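Local coordinates for protein Lys-gingipain W83 (Porphyromonas gingivalis, PDB 6I9A) that acts as the catalytic subunit of a secreted, calcium-binding cysteine protease that cleaves proteins such as haemoglobin, collagen and immunoglobulins after lysine, at residues A[231-236]-A[262-267]. Sequence-based numbering, arbitrary orientation. Where two conformers were deposited one is given.
Sequences QLKALT and GEVITR. With CA (calcium ion), chain H.
A small, buried apolar contact joins Leu232, in the short helix 229-232, to Val264 and Ile265 of helix 261-267. Both belong to the C25 peptidase domain. Helix 261-267 is the helix of a beta-alpha-beta crossover between strands 242-247 and 273-279, two parallel neighbours of the six-stranded sheet. The helix lies against the sheet through Ile265, which packs on Phe242, Ala244, Ala273 and Tyr276. Leu232 reaches the helix with both methyls. CD1 of Leu232 lies 3.7 Å from CB of Ile265, and CD2 of Leu232 is 3.9 Å from CD1 of Ile265. CG1 of Ile265 is roughly anti to the backbone N (chi1 -154°), and the side chain passes the leucine fork at a slant, with CG1 and CD1 near CD2 of Leu232. Val264 touches with one branch: its CG1 meets CB of Leu232 at 3.9 Å. Lys233 runs extended across Val264, its aliphatic CE touching the same CG1, and also lies on Val268. Lys233 lies in a type I turn from Leu232 to Leu235; Leu235 packs on helix 202-206. In helix 261-267, the end of the Glu263 side chain leads away from Leu232 to a calcium ion, also bound by the Asp85 carboxylate and the backbone O of Phe254. Glu263 binds through both carboxylate oxygens, OE1 of Glu263 at 2.6 Å and OE2 of Glu263 at 2.5 Å from the calcium.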
ATOM      1  N   GLN A 231       7.410  -3.959  22.039  1.00 13.77           N
ATOM      2  CA  GLN A 231       7.409  -2.500  22.057  0.52 13.17           C
ATOM      3  C   GLN A 231       6.327  -1.920  21.128  1.00 12.30           C
ATOM      4  O   GLN A 231       5.699  -0.904  21.458  1.00 13.60           O
ATOM      5  CB  GLN A 231       8.796  -1.986  21.662  0.52 13.40           C
ATOM      6  CG  GLN A 231       9.788  -2.189  22.818  0.52 15.47           C
ATOM      7  CD  GLN A 231      11.211  -1.935  22.428  0.52 18.16           C
ATOM      8  OE1 GLN A 231      11.637  -2.178  21.318  0.52 14.31           O
ATOM      9  NE2 GLN A 231      12.018  -1.500  23.386  0.52 22.22           N
ATOM     10  N   LEU A 232       6.045  -2.608  20.010  1.00 11.09           N
ATOM     11  CA  LEU A 232       4.949  -2.138  19.139  1.00 11.23           C
ATOM     12  C   LEU A 232       3.632  -2.136  19.908  1.00 11.25           C
ATOM     13  O   LEU A 232       2.805  -1.238  19.700  1.00 11.66           O
ATOM     14  CB  LEU A 232       4.795  -3.043  17.927  1.00 10.52           C
ATOM     15  CG  LEU A 232       5.977  -3.055  16.962  1.00 10.83           C
ATOM     16  CD1 LEU A 232       5.678  -4.022  15.803  1.00 12.17           C
ATOM     17  CD2 LEU A 232       6.285  -1.631  16.405  1.00 11.71           C
ATOM     18  N   LYS A 233       3.426  -3.125  20.769  1.00 12.02           N
ATOM     19  CA  LYS A 233       2.164  -3.227  21.503  1.00 12.44           C
ATOM     20  C   LYS A 233       1.988  -2.096  22.520  1.00 13.09           C
ATOM     21  O   LYS A 233       0.871  -1.858  22.998  1.00 14.28           O
ATOM     22  CB  LYS A 233       2.095  -4.590  22.184  1.00 14.38           C
ATOM     23  CG  LYS A 233       1.972  -5.731  21.165  1.00 13.88           C
ATOM     24  CD  LYS A 233       2.185  -7.086  21.837  1.00 15.70           C
ATOM     25  CE  LYS A 233       2.268  -8.198  20.778  1.00 17.86           C
ATOM     26  NZ  LYS A 233       2.439  -9.545  21.424  1.00 18.06           N
ATOM     27  N   ALA A 234       3.093  -1.418  22.889  1.00 12.56           N
ATOM     28  CA  ALA A 234       3.094  -0.323  23.849  1.00 12.89           C
ATOM     29  C   ALA A 234       3.150   1.055  23.183  1.00 11.96           C
ATOM     30  O   ALA A 234       3.239   2.044  23.905  1.00 13.56           O
ATOM     31  CB  ALA A 234       4.290  -0.490  24.788  1.00 15.14           C
ATOM     32  N   LEU A 235       3.059   1.156  21.820  1.00 10.97           N
ATOM     33  CA  LEU A 235       2.985   2.459  21.164  1.00 11.61           C
ATOM     34  C   LEU A 235       1.741   3.235  21.645  1.00 10.76           C
ATOM     35  O   LEU A 235       0.737   2.631  22.059  1.00 12.69           O
ATOM     36  CB  LEU A 235       2.927   2.283  19.645  1.00 12.08           C
ATOM     37  CG  LEU A 235       4.245   1.820  19.015  1.00 12.43           C
ATOM     38  CD1 LEU A 235       3.967   1.429  17.559  1.00 13.85           C
ATOM     39  CD2 LEU A 235       5.283   2.951  19.031  1.00 15.70           C
ATOM     40  N   THR A 236       1.807   4.556  21.549  1.00 11.78           N
ATOM     41  CA  THR A 236       0.728   5.398  22.062  1.00 11.96           C
ATOM     42  C   THR A 236       0.177   6.320  20.984  1.00 11.83           C
ATOM     43  O   THR A 236      -0.519   7.299  21.312  1.00 12.77           O
ATOM     44  CB  THR A 236       1.263   6.247  23.259  1.00 12.13           C
ATOM     45  OG1 THR A 236       2.217   7.152  22.744  1.00 13.94           O
ATOM     46  CG2 THR A 236       1.845   5.408  24.378  1.00 15.95           C
ATOM     47  N   GLY A 262       5.676  -7.322  10.880  1.00  8.82           N
ATOM     48  CA  GLY A 262       4.713  -6.644  10.005  1.00  9.72           C
ATOM     49  C   GLY A 262       3.261  -6.944  10.370  1.00  9.27           C
ATOM     50  O   GLY A 262       2.377  -6.099  10.166  1.00 10.01           O
ATOM     51  N   GLU A 263       3.002  -8.164  10.890  1.00  8.93           N
ATOM     52  CA  GLU A 263       1.661  -8.506  11.337  1.00  9.81           C
ATOM     53  C   GLU A 263       1.347  -7.720  12.610  1.00  9.80           C
ATOM     54  O   GLU A 263       0.264  -7.175  12.770  1.00 10.09           O
ATOM     55  CB  GLU A 263       1.553 -10.018  11.583  1.00 10.03           C
ATOM     56  CG  GLU A 263       1.449 -10.786  10.269  1.00 11.12           C
ATOM     57  CD  GLU A 263       1.479 -12.294  10.458  1.00 10.63           C
ATOM     58  OE1 GLU A 263       2.381 -12.818  11.147  1.00 12.09           O
ATOM     59  OE2 GLU A 263       0.635 -12.963   9.823  1.00 10.74           O
ATOM     60  N   VAL A 264       2.295  -7.697  13.574  1.00  9.78           N
ATOM     61  CA  VAL A 264       1.986  -6.981  14.829  1.00 10.50           C
ATOM     62  C   VAL A 264       1.770  -5.501  14.571  1.00  9.94           C
ATOM     63  O   VAL A 264       0.839  -4.910  15.147  1.00  9.65           O
ATOM     64  CB  VAL A 264       3.115  -7.231  15.859  1.00 10.29           C
ATOM     65  CG1 VAL A 264       2.914  -6.390  17.123  1.00 11.59           C
ATOM     66  CG2 VAL A 264       3.158  -8.712  16.240  1.00 11.18           C
ATOM     67  N   ILE A 265       2.605  -4.871  13.746  1.00  9.75           N
ATOM     68  CA  ILE A 265       2.524  -3.418  13.610  1.00  9.58           C
ATOM     69  C   ILE A 265       1.192  -3.000  12.963  1.00  9.69           C
ATOM     70  O   ILE A 265       0.737  -1.875  13.209  1.00  9.87           O
ATOM     71  CB  ILE A 265       3.759  -2.865  12.855  1.00  9.79           C
ATOM     72  CG1 ILE A 265       4.028  -1.412  13.252  1.00  9.61           C
ATOM     73  CG2 ILE A 265       3.636  -3.056  11.309  1.00 10.59           C
ATOM     74  CD1 ILE A 265       5.420  -0.927  12.719  1.00 10.52           C
ATOM     75  N   THR A 266       0.571  -3.902  12.162  1.00  9.49           N
ATOM     76  CA  THR A 266      -0.719  -3.595  11.577  1.00  9.93           C
ATOM     77  C   THR A 266      -1.854  -4.064  12.479  1.00  9.47           C
ATOM     78  O   THR A 266      -2.887  -3.390  12.525  1.00 10.15           O
ATOM     79  CB  THR A 266      -0.811  -4.164  10.176  1.00 10.06           C
ATOM     80  OG1 THR A 266      -0.468  -5.573  10.153  1.00 10.20           O
ATOM     81  CG2 THR A 266       0.040  -3.405   9.215  1.00 11.18           C
ATOM     82  N   ARG A 267      -1.711  -5.187  13.204  1.00 10.03           N
ATOM     83  CA  ARG A 267      -2.797  -5.707  14.064  1.00 10.86           C
ATOM     84  C   ARG A 267      -3.031  -4.871  15.319  1.00 11.18           C
ATOM     85  O   ARG A 267      -4.133  -4.937  15.861  1.00 12.32           O
ATOM     86  CB  ARG A 267      -2.486  -7.139  14.507  1.00 10.64           C
ATOM     87  CG  ARG A 267      -2.532  -8.147  13.388  1.00 10.23           C
ATOM     88  CD  ARG A 267      -2.014  -9.474  13.874  1.00 10.72           C
ATOM     89  NE  ARG A 267      -2.150 -10.442  12.788  1.00 10.59           N
ATOM     90  CZ  ARG A 267      -1.972 -11.754  12.924  1.00 10.32           C
ATOM     91  NH1 ARG A 267      -1.572 -12.263  14.093  1.00 11.24           N
ATOM     92  NH2 ARG A 267      -2.129 -12.561  11.878  1.00 11.09           N
TER
HETATM   93 CA    CA H 706       1.270 -15.162  10.745  1.00 10.30          CA
HETATM   94  O   HOH W   1       1.058 -17.582  10.654  1.00 12.89           O
HETATM   95  O   HOH W   2       3.529 -15.557  11.608  1.00 11.66           O
HETATM   96  O   HOH W   3       1.015 -15.307  13.091  1.00 12.10           O